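Local structure of hypothetical protein (Staphylococcus aureus subsp. aureus, 1QYI) at residues A[4-8]-A[9-13]; A[40-44]-A[45-49]; A[63-66]-A[67-71]; A[171-174]-A[175-178]. The protein is of unknown function but carries a haloacid dehalogenase (HAD)-like hydrolase domain, so it may be a phosphatase or related hydrolase. All coordinates share one frame; numbering follows the deposited sequence.

All four contacts are local, each within one continuous stretch, between residues a few positions apart, but their surroundings differ. Interaction 1 is buried at the end of a strand of the parallel sheet and combines an aromatic pair with one carbonyl that takes three backbone N-H groups. Interaction 2 lies at the surface, a turn closed by polar bonds, while Trp44 is buried and Leu47 packs on neighbouring helices. Interaction 3 spans the short helix 64-71, with an Asp63-Arg56 salt bridge at its start; interaction 4 forms the first turns of helix 172-195, with a doubly bonded Gly171 O and a Trp174-Gln178 CH-pi contact. Both press apolar side chains on helix 77-93.

Interaction 1: residues A[4-8]-A[9-13]; sequences ILFDV and DGVFL
Phe6, at the end of strand 3-6, meets Phe12 of the following loop in an offset edge-to-face pair, with the CE2-CZ rim of Phe12 directed at one face of Phe6. The ring centroids are 5.1 Å apart and the planes 60° apart; Phe12 CE2 comes to 3.5 Å from Phe6 CD1. Asp7 adds its backbone: its O lies at the edge of the Phe12 ring, 3.5 Å from CD2 of Phe12. Val8 O then gathers three N-H groups. Phe12 N reaches it in the carbonyl plane at 3.0 Å, while Val11 N and Leu13 N approach from opposite faces of that plane, the Leu13 bond nearly straight at 173°. Val8 CG1, anti to the backbone N (chi1 -172°), rests 3.8 Å from Leu13 CD1. The sequence DVDGV fits the first conserved motif of HAD hydrolases, and the single turn that follows is consistent with the squiggle of that family. Gly10 suits the turn because its phi is positive, and Asp9 forms a salt bridge with Arg240. Strand 3-6 runs between strands 233-237 and 318-322, while Val8, Phe12 and Leu13 pack on Phe249 of helix 242-252.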
loop_
_atom_site.group_PDB
_atom_site.type_symbol
_atom_site.label_atom_id
_atom_site.label_comp_id
_atom_site.label_asym_id
_atom_site.label_seq_id
_atom_site.Cartn_x
_atom_site.Cartn_y
_atom_site.Cartn_z
ATOM N N ILE A 4 2.624 24.605 -4.245
ATOM C CA ILE A 4 3.545 23.596 -3.762
ATOM C C ILE A 4 2.761 22.300 -3.627
ATOM O O ILE A 4 1.897 22.180 -2.774
ATOM C CB ILE A 4 4.166 24.007 -2.420
ATOM C CG1 ILE A 4 4.914 22.814 -1.822
ATOM C CG2 ILE A 4 3.085 24.514 -1.509
ATOM C CD1 ILE A 4 5.834 23.200 -0.682
ATOM N N LEU A 5 3.077 21.342 -4.491
ATOM C CA LEU A 5 2.391 20.072 -4.494
ATOM C C LEU A 5 3.120 19.033 -3.656
ATOM O O LEU A 5 4.313 18.764 -3.861
ATOM C CB LEU A 5 2.218 19.581 -5.929
ATOM C CG LEU A 5 1.778 20.649 -6.934
ATOM C CD1 LEU A 5 1.631 20.016 -8.300
ATOM C CD2 LEU A 5 0.468 21.298 -6.496
ATOM N N PHE A 6 2.375 18.446 -2.715
ATOM C CA PHE A 6 2.878 17.436 -1.783
ATOM C C PHE A 6 2.465 16.011 -2.118
ATOM O O PHE A 6 1.415 15.763 -2.714
ATOM C CB PHE A 6 2.367 17.741 -0.375
ATOM C CG PHE A 6 3.078 18.876 0.307
ATOM C CD1 PHE A 6 4.322 18.667 0.907
ATOM C CD2 PHE A 6 2.498 20.146 0.369
ATOM C CE1 PHE A 6 4.976 19.696 1.563
ATOM C CE2 PHE A 6 3.142 21.185 1.021
ATOM C CZ PHE A 6 4.390 20.961 1.624
ATOM N N ASP A 7 3.312 15.071 -1.721
ATOM C CA ASP A 7 3.027 13.651 -1.893
ATOM C C ASP A 7 2.706 13.209 -0.470
ATOM O O ASP A 7 3.109 13.879 0.477
ATOM C CB ASP A 7 4.249 12.909 -2.429
ATOM C CG ASP A 7 4.013 11.418 -2.564
ATOM O OD1 ASP A 7 2.860 11.004 -2.807
ATOM O OD2 ASP A 7 4.987 10.649 -2.436
ATOM N N VAL A 8 1.984 12.106 -0.307
ATOM C CA VAL A 8 1.617 11.670 1.032
ATOM C C VAL A 8 2.591 10.677 1.652
ATOM O O VAL A 8 3.273 11.012 2.622
ATOM C CB VAL A 8 0.198 11.089 1.051
ATOM C CG1 VAL A 8 -0.227 10.836 2.479
ATOM C CG2 VAL A 8 -0.771 12.068 0.382
ATOM N N ASP A 9 2.671 9.466 1.111
ATOM C CA ASP A 9 3.597 8.508 1.679
ATOM C C ASP A 9 5.010 8.946 1.380
ATOM O O ASP A 9 5.308 9.403 0.273
ATOM C CB ASP A 9 3.372 7.090 1.140
ATOM C CG ASP A 9 2.070 6.473 1.636
ATOM O OD1 ASP A 9 1.650 6.772 2.779
ATOM O OD2 ASP A 9 1.477 5.672 0.880
ATOM N N GLY A 10 5.869 8.804 2.388
ATOM C CA GLY A 10 7.260 9.184 2.265
ATOM C C GLY A 10 7.471 10.643 2.617
ATOM O O GLY A 10 8.607 11.113 2.622
ATOM N N VAL A 11 6.379 11.350 2.917
ATOM C CA VAL A 11 6.430 12.773 3.256
ATOM C C VAL A 11 5.753 13.082 4.590
ATOM O O VAL A 11 6.386 13.554 5.534
ATOM C CB VAL A 11 5.727 13.635 2.174
ATOM C CG1 VAL A 11 5.680 15.087 2.619
ATOM C CG2 VAL A 11 6.446 13.508 0.847
ATOM N N PHE A 12 4.448 12.829 4.632
ATOM C CA PHE A 12 3.622 13.074 5.809
ATOM C C PHE A 12 3.378 11.781 6.577
ATOM O O PHE A 12 3.430 11.754 7.810
ATOM C CB PHE A 12 2.275 13.655 5.377
ATOM C CG PHE A 12 2.348 15.075 4.864
ATOM C CD1 PHE A 12 2.434 16.154 5.754
ATOM C CD2 PHE A 12 2.288 15.340 3.495
ATOM C CE1 PHE A 12 2.452 17.476 5.290
ATOM C CE2 PHE A 12 2.305 16.656 3.023
ATOM C CZ PHE A 12 2.386 17.734 3.926
ATOM N N LEU A 13 3.096 10.709 5.840
ATOM C CA LEU A 13 2.821 9.404 6.442
ATOM C C LEU A 13 3.715 8.326 5.835
ATOM O O LEU A 13 4.286 8.519 4.767
ATOM C CB LEU A 13 1.364 9.026 6.195
ATOM C CG LEU A 13 0.262 10.067 6.427
ATOM C CD1 LEU A 13 -1.052 9.464 5.958
ATOM C CD2 LEU A 13 0.175 10.476 7.903
#

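Interaction 2: residues A[40-44]-A[45-49]; sequences SHIDW and ETLTD
A type I beta turn spans Asp43 to Thr46 in the loop that leads from helix 16-31 to helix 49-60. Thr46 uses both of its donors on one acceptor: its N and its OG1 each lie 2.9 Å from Asp43 O, and both arrive from the same face of the carbonyl plane. The hydroxyl can do this because OG1 sits between the backbone N and the carbonyl carbon (chi1 55°), which a threonine tolerates. A weak bond of 3.4 Å from Glu45 N to Asp43 OD2 gives the geometry of a weakly held Asx turn, a role that the short aspartate side chain fills well. A second weak bond, from Leu47 N to Trp44 O, carries the winding one residue further. This loop belongs to the long, mostly helical region after the first strand of the sheet, a placement consistent with a C1 cap of HAD proteins. Leu47 supplies the apolar side of the contact: CD2 lies 3.6 Å from Ile42 CG2, and CD1 stands at the edge of the Trp44 ring, 4.0 Å from CE3. Over one face of that indole lies His41, whose ND1 donates to Ile42 O at 2.8 Å. Trp44 NE1 bonds to Asp32, and Leu47 packs on Leu24 and Ile55. Thr48 is the N-cap of helix 49-60, its OG1 bonded to Asn50 N.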
loop_
_atom_site.group_PDB
_atom_site.type_symbol
_atom_site.label_atom_id
_atom_site.label_comp_id
_atom_site.label_asym_id
_atom_site.label_seq_id
_atom_site.Cartn_x
_atom_site.Cartn_y
_atom_site.Cartn_z
ATOM N N SER A 40 -4.554 -20.973 19.614
ATOM C CA SER A 40 -5.146 -19.857 20.354
ATOM C C SER A 40 -4.484 -18.570 19.901
ATOM O O SER A 40 -3.451 -18.588 19.226
ATOM C CB SER A 40 -4.973 -20.032 21.874
ATOM O OG SER A 40 -3.647 -19.769 22.311
ATOM N N HIS A 41 -5.074 -17.449 20.273
ATOM C CA HIS A 41 -4.530 -16.185 19.852
ATOM C C HIS A 41 -5.140 -15.069 20.677
ATOM O O HIS A 41 -6.211 -15.223 21.276
ATOM C CB HIS A 41 -4.836 -15.984 18.376
ATOM C CG HIS A 41 -6.300 -15.922 18.074
ATOM N ND1 HIS A 41 -7.031 -14.761 18.226
ATOM C CD2 HIS A 41 -7.171 -16.880 17.708
ATOM C CE1 HIS A 41 -8.300 -15.018 17.966
ATOM N NE2 HIS A 41 -8.420 -16.291 17.652
ATOM N N ILE A 42 -4.452 -13.936 20.707
ATOM C CA ILE A 42 -4.924 -12.800 21.477
ATOM C C ILE A 42 -6.204 -12.238 20.858
ATOM O O ILE A 42 -6.470 -12.434 19.672
ATOM C CB ILE A 42 -3.827 -11.718 21.552
ATOM C CG1 ILE A 42 -4.243 -10.639 22.547
ATOM C CG2 ILE A 42 -3.546 -11.150 20.167
ATOM C CD1 ILE A 42 -3.144 -9.687 22.882
ATOM N N ASP A 43 -7.012 -11.568 21.671
ATOM C CA ASP A 43 -8.254 -10.984 21.185
ATOM C C ASP A 43 -7.914 -9.830 20.247
ATOM O O ASP A 43 -7.244 -8.875 20.637
ATOM C CB ASP A 43 -9.094 -10.487 22.360
ATOM C CG ASP A 43 -10.497 -10.082 21.948
ATOM O OD1 ASP A 43 -11.270 -9.648 22.821
ATOM O OD2 ASP A 43 -10.843 -10.204 20.756
ATOM N N TRP A 44 -8.360 -9.936 19.002
ATOM C CA TRP A 44 -8.093 -8.919 17.991
ATOM C C TRP A 44 -8.475 -7.526 18.446
ATOM O O TRP A 44 -7.769 -6.558 18.172
ATOM C CB TRP A 44 -8.882 -9.237 16.735
ATOM C CG TRP A 44 -8.650 -10.596 16.223
ATOM C CD1 TRP A 44 -9.597 -11.484 15.818
ATOM C CD2 TRP A 44 -7.386 -11.222 16.001
ATOM N NE1 TRP A 44 -9.004 -12.623 15.336
ATOM C CE2 TRP A 44 -7.638 -12.480 15.416
ATOM C CE3 TRP A 44 -6.053 -10.822 16.187
ATOM C CZ2 TRP A 44 -6.621 -13.370 15.071
ATOM C CZ3 TRP A 44 -5.035 -11.708 15.839
ATOM C CH2 TRP A 44 -5.328 -12.955 15.265
ATOM N N GLU A 45 -9.606 -7.433 19.134
ATOM C CA GLU A 45 -10.104 -6.154 19.596
ATOM C C GLU A 45 -9.288 -5.537 20.732
ATOM O O GLU A 45 -9.601 -4.444 21.199
ATOM C CB GLU A 45 -11.569 -6.297 20.008
ATOM C CG GLU A 45 -12.223 -4.984 20.375
ATOM C CD GLU A 45 -13.675 -5.133 20.763
ATOM O OE1 GLU A 45 -14.258 -4.134 21.237
ATOM O OE2 GLU A 45 -14.237 -6.239 20.587
ATOM N N THR A 46 -8.239 -6.220 21.178
ATOM C CA THR A 46 -7.418 -5.664 22.247
ATOM C C THR A 46 -5.935 -5.559 21.875
ATOM O O THR A 46 -5.083 -5.329 22.733
ATOM C CB THR A 46 -7.576 -6.469 23.570
ATOM O OG1 THR A 46 -7.285 -7.859 23.354
ATOM C CG2 THR A 46 -8.995 -6.322 24.101
ATOM N N LEU A 47 -5.633 -5.705 20.587
ATOM C CA LEU A 47 -4.256 -5.615 20.092
ATOM C C LEU A 47 -3.587 -4.280 20.440
ATOM O O LEU A 47 -4.254 -3.250 20.516
ATOM C CB LEU A 47 -4.236 -5.786 18.573
ATOM C CG LEU A 47 -4.647 -7.130 17.986
ATOM C CD1 LEU A 47 -4.959 -6.954 16.510
ATOM C CD2 LEU A 47 -3.547 -8.142 18.199
ATOM N N THR A 48 -2.268 -4.307 20.637
ATOM C CA THR A 48 -1.490 -3.106 20.952
ATOM C C THR A 48 -0.446 -2.903 19.860
ATOM O O THR A 48 -0.228 -3.783 19.027
ATOM C CB THR A 48 -0.710 -3.239 22.262
ATOM O OG1 THR A 48 0.460 -4.036 22.038
ATOM C CG2 THR A 48 -1.563 -3.900 23.339
ATOM N N ASP A 49 0.225 -1.759 19.875
ATOM C CA ASP A 49 1.239 -1.486 18.867
ATOM C C ASP A 49 2.388 -2.486 18.951
ATOM O O ASP A 49 3.125 -2.680 17.983
ATOM C CB ASP A 49 1.751 -0.051 19.020
ATOM C CG ASP A 49 0.997 0.929 18.145
ATOM O OD1 ASP A 49 -0.144 0.608 17.757
ATOM O OD2 ASP A 49 1.536 2.022 17.845
#

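Interaction 3: residues A[63-66]-A[67-71]; sequences DKIL and NKLKS
Leu69 lies one helical turn beyond Ile65, and its side chain starts alongside the carbonyl of that residue. Its CB is 3.8 Å from Ile65 O; CG, anti to the carbonyl carbon of Leu69 (chi1 -57°), closes to 3.1 Å from Ile65 O, a tight approach. At the tip, CD1 lies 3.6 Å and CD2 4.1 Å from Ile65 O, and CD1 also makes a looser apolar touch with CG2 of Ile65 at 4.4 Å. Farther out, the same side chain packs on Met80 of helix 77-93 and on Leu137, while Ile65 and Leu66 touch Phe60 of helix 49-60. Branched and apolar residues suit these inward positions, since they pack between helices and need no polar partner. The backbone below is that of a helix start: Leu69 N gives a bond of 3.2 Å to Ile65 O, Lys68 N bonds to Lys64 O, and Asn67 N reaches Asp63 O at 2.8 Å. Asp63 holds the N-cap position with a positive phi (73°), a conformation that aspartate adopts more readily than most residues. Its carboxylate makes no capping bond and instead forms a salt bridge with Arg56 of helix 49-60. Ser71 OG bonds to Lys68 O, three residues back, at 2.9 Å, a common use of a serine hydroxyl. The chemistry is thus divided: leucine and isoleucine join this short helix to its neighbours, and the negative charge of Asp63, beside the helix's N-terminal end and paired with an arginine, would be expected to suit the helix dipole.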
loop_
_atom_site.group_PDB
_atom_site.type_symbol
_atom_site.label_atom_id
_atom_site.label_comp_id
_atom_site.label_asym_id
_atom_site.label_seq_id
_atom_site.Cartn_x
_atom_site.Cartn_y
_atom_site.Cartn_z
ATOM N N ASP A 63 10.923 -9.063 8.674
ATOM C CA ASP A 63 10.702 -8.408 7.390
ATOM C C ASP A 63 11.539 -8.968 6.248
ATOM O O ASP A 63 11.555 -8.411 5.143
ATOM C CB ASP A 63 10.937 -6.908 7.535
ATOM C CG ASP A 63 9.756 -6.206 8.163
ATOM O OD1 ASP A 63 8.935 -6.892 8.824
ATOM O OD2 ASP A 63 9.651 -4.969 8.011
ATOM N N LYS A 64 12.225 -10.078 6.511
ATOM C CA LYS A 64 13.034 -10.722 5.490
ATOM C C LYS A 64 12.131 -11.173 4.338
ATOM O O LYS A 64 12.453 -10.943 3.176
ATOM C CB LYS A 64 13.807 -11.900 6.111
ATOM C CG LYS A 64 14.995 -11.447 6.982
ATOM C CD LYS A 64 15.898 -12.591 7.466
ATOM C CE LYS A 64 15.187 -13.543 8.422
ATOM N NZ LYS A 64 16.125 -14.552 9.008
ATOM N N ILE A 65 10.996 -11.792 4.677
ATOM C CA ILE A 65 10.007 -12.270 3.701
ATOM C C ILE A 65 9.414 -11.056 2.981
ATOM O O ILE A 65 9.226 -11.058 1.764
ATOM C CB ILE A 65 8.837 -13.032 4.399
ATOM C CG1 ILE A 65 9.365 -14.232 5.182
ATOM C CG2 ILE A 65 7.837 -13.539 3.362
ATOM C CD1 ILE A 65 8.288 -14.976 5.953
ATOM N N LEU A 66 9.140 -10.015 3.760
ATOM C CA LEU A 66 8.557 -8.779 3.259
ATOM C C LEU A 66 9.455 -8.037 2.267
ATOM O O LEU A 66 8.963 -7.423 1.317
ATOM C CB LEU A 66 8.215 -7.875 4.444
ATOM C CG LEU A 66 7.729 -6.446 4.191
ATOM C CD1 LEU A 66 6.587 -6.421 3.180
ATOM C CD2 LEU A 66 7.286 -5.846 5.516
ATOM N N ASN A 67 10.767 -8.098 2.483
ATOM C CA ASN A 67 11.717 -7.434 1.595
ATOM C C ASN A 67 12.059 -8.272 0.366
ATOM O O ASN A 67 12.440 -7.728 -0.675
ATOM C CB ASN A 67 13.003 -7.092 2.348
ATOM C CG ASN A 67 12.795 -6.014 3.386
ATOM O OD1 ASN A 67 12.258 -4.946 3.083
ATOM N ND2 ASN A 67 13.217 -6.282 4.619
ATOM N N LYS A 68 11.931 -9.592 0.487
ATOM C CA LYS A 68 12.219 -10.490 -0.625
ATOM C C LYS A 68 11.141 -10.311 -1.694
ATOM O O LYS A 68 11.442 -10.277 -2.884
ATOM C CB LYS A 68 12.235 -11.952 -0.154
ATOM C CG LYS A 68 13.227 -12.872 -0.889
ATOM C CD LYS A 68 13.161 -12.743 -2.414
ATOM C CE LYS A 68 14.056 -13.771 -3.122
ATOM N NZ LYS A 68 15.497 -13.672 -2.748
ATOM N N LEU A 69 9.888 -10.195 -1.258
ATOM C CA LEU A 69 8.761 -10.020 -2.170
ATOM C C LEU A 69 8.910 -8.719 -2.941
ATOM O O LEU A 69 8.444 -8.604 -4.074
ATOM C CB LEU A 69 7.448 -10.006 -1.389
ATOM C CG LEU A 69 7.155 -11.232 -0.516
ATOM C CD1 LEU A 69 5.937 -10.949 0.347
ATOM C CD2 LEU A 69 6.927 -12.455 -1.383
ATOM N N LYS A 70 9.555 -7.735 -2.324
ATOM C CA LYS A 70 9.771 -6.451 -2.979
ATOM C C LYS A 70 10.789 -6.627 -4.102
ATOM O O LYS A 70 10.535 -6.260 -5.245
ATOM C CB LYS A 70 10.277 -5.416 -1.969
ATOM C CG LYS A 70 9.365 -5.238 -0.778
ATOM C CD LYS A 70 8.066 -4.545 -1.154
ATOM C CE LYS A 70 8.195 -3.034 -0.993
ATOM N NZ LYS A 70 8.387 -2.655 0.443
ATOM N N SER A 71 11.937 -7.206 -3.777
ATOM C CA SER A 71 12.980 -7.409 -4.776
ATOM C C SER A 71 12.536 -8.290 -5.948
ATOM O O SER A 71 13.198 -8.318 -6.985
ATOM C CB SER A 71 14.223 -8.028 -4.129
ATOM O OG SER A 71 14.069 -9.422 -3.905
#

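Interaction 4: residues A[171-174]-A[175-178]; sequences GALW and TLAQ
From Thr175 to Gln178 every backbone N-H bonds to the carbonyl four residues back, giving regular alpha-helical geometry at the start of helix 172-195; the bond from Ala177 N to Leu173 O is 3.0 Å long and nearly straight at 176°. Gly171, at the N-cap, has no side chain and contributes its backbone O, which is gripped twice by Thr175, whose N and OG1 each stand 2.8 Å from it and approach from opposite faces of the carbonyl plane. With OG1 anti to the carbonyl carbon of its own residue (chi1 -60°), the hydroxyl is carried back along the helix to this oxygen, a natural place for threonine. Trp174 and Gln178 meet one turn apart. Gln178 CB lies over one face of the indole, 4.2 Å from the centroid of the six-membered ring and 16° off its normal, a CH-pi contact; CG follows at 3.9 Å from Trp174 CH2. Tryptophan therefore works in two ways: one face takes the aliphatic CB and CG of Gln178, and the ring also pairs edge-to-face with Phe82 of helix 77-93, while the single N-H, which would be costly to bury unpaired, is satisfied by Asp79 of the same helix.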
loop_
_atom_site.group_PDB
_atom_site.type_symbol
_atom_site.label_atom_id
_atom_site.label_comp_id
_atom_site.label_asym_id
_atom_site.label_seq_id
_atom_site.Cartn_x
_atom_site.Cartn_y
_atom_site.Cartn_z
ATOM N N GLY A 171 -8.374 -14.729 -7.260
ATOM C CA GLY A 171 -9.242 -15.883 -7.082
ATOM C C GLY A 171 -10.156 -15.742 -5.882
ATOM O O GLY A 171 -10.157 -14.709 -5.213
ATOM N N ALA A 172 -10.946 -16.774 -5.607
ATOM C CA ALA A 172 -11.849 -16.724 -4.470
ATOM C C ALA A 172 -11.054 -16.551 -3.174
ATOM O O ALA A 172 -11.435 -15.761 -2.308
ATOM C CB ALA A 172 -12.700 -17.994 -4.406
ATOM N N LEU A 173 -9.951 -17.286 -3.038
ATOM C CA LEU A 173 -9.122 -17.181 -1.839
ATOM C C LEU A 173 -8.475 -15.798 -1.794
ATOM O O LEU A 173 -8.370 -15.193 -0.729
ATOM C CB LEU A 173 -8.014 -18.244 -1.841
ATOM C CG LEU A 173 -7.390 -18.747 -0.525
ATOM C CD1 LEU A 173 -5.922 -19.009 -0.784
ATOM C CD2 LEU A 173 -7.556 -17.753 0.615
ATOM N N TRP A 174 -8.044 -15.306 -2.955
ATOM C CA TRP A 174 -7.400 -13.998 -3.042
ATOM C C TRP A 174 -8.373 -12.896 -2.628
ATOM O O TRP A 174 -7.987 -11.909 -1.998
ATOM C CB TRP A 174 -6.920 -13.726 -4.470
ATOM C CG TRP A 174 -6.081 -12.478 -4.589
ATOM C CD1 TRP A 174 -4.726 -12.391 -4.462
ATOM C CD2 TRP A 174 -6.554 -11.139 -4.797
ATOM N NE1 TRP A 174 -4.320 -11.087 -4.583
ATOM C CE2 TRP A 174 -5.407 -10.305 -4.799
ATOM C CE3 TRP A 174 -7.813 -10.574 -4.998
ATOM C CZ2 TRP A 174 -5.513 -8.901 -4.979
ATOM C CZ3 TRP A 174 -7.904 -9.191 -5.173
ATOM C CH2 TRP A 174 -6.756 -8.375 -5.174
ATOM N N THR A 175 -9.634 -13.076 -3.010
ATOM C CA THR A 175 -10.697 -12.136 -2.688
ATOM C C THR A 175 -10.962 -12.138 -1.187
ATOM O O THR A 175 -11.182 -11.089 -0.591
ATOM C CB THR A 175 -11.980 -12.499 -3.473
ATOM O OG1 THR A 175 -11.689 -12.445 -4.873
ATOM C CG2 THR A 175 -13.114 -11.531 -3.170
ATOM N N LEU A 176 -10.917 -13.322 -0.581
ATOM C CA LEU A 176 -11.125 -13.455 0.855
ATOM C C LEU A 176 -10.056 -12.697 1.619
ATOM O O LEU A 176 -10.362 -11.805 2.414
ATOM C CB LEU A 176 -11.078 -14.921 1.287
ATOM C CG LEU A 176 -11.148 -15.153 2.802
ATOM C CD1 LEU A 176 -12.432 -14.546 3.370
ATOM C CD2 LEU A 176 -11.079 -16.647 3.102
ATOM N N ALA A 177 -8.801 -13.061 1.374
ATOM C CA ALA A 177 -7.663 -12.444 2.036
ATOM C C ALA A 177 -7.661 -10.945 1.834
ATOM O O ALA A 177 -7.307 -10.191 2.733
ATOM C CB ALA A 177 -6.379 -13.034 1.495
ATOM N N GLN A 178 -8.072 -10.510 0.654
ATOM C CA GLN A 178 -8.070 -9.097 0.374
ATOM C C GLN A 178 -9.194 -8.385 1.116
ATOM O O GLN A 178 -9.035 -7.231 1.517
ATOM C CB GLN A 178 -8.142 -8.867 -1.136
ATOM C CG GLN A 178 -7.931 -7.436 -1.543
ATOM C CD GLN A 178 -9.237 -6.740 -1.852
ATOM O OE1 GLN A 178 -10.281 -7.071 -1.285
ATOM N NE2 GLN A 178 -9.187 -5.758 -2.748
#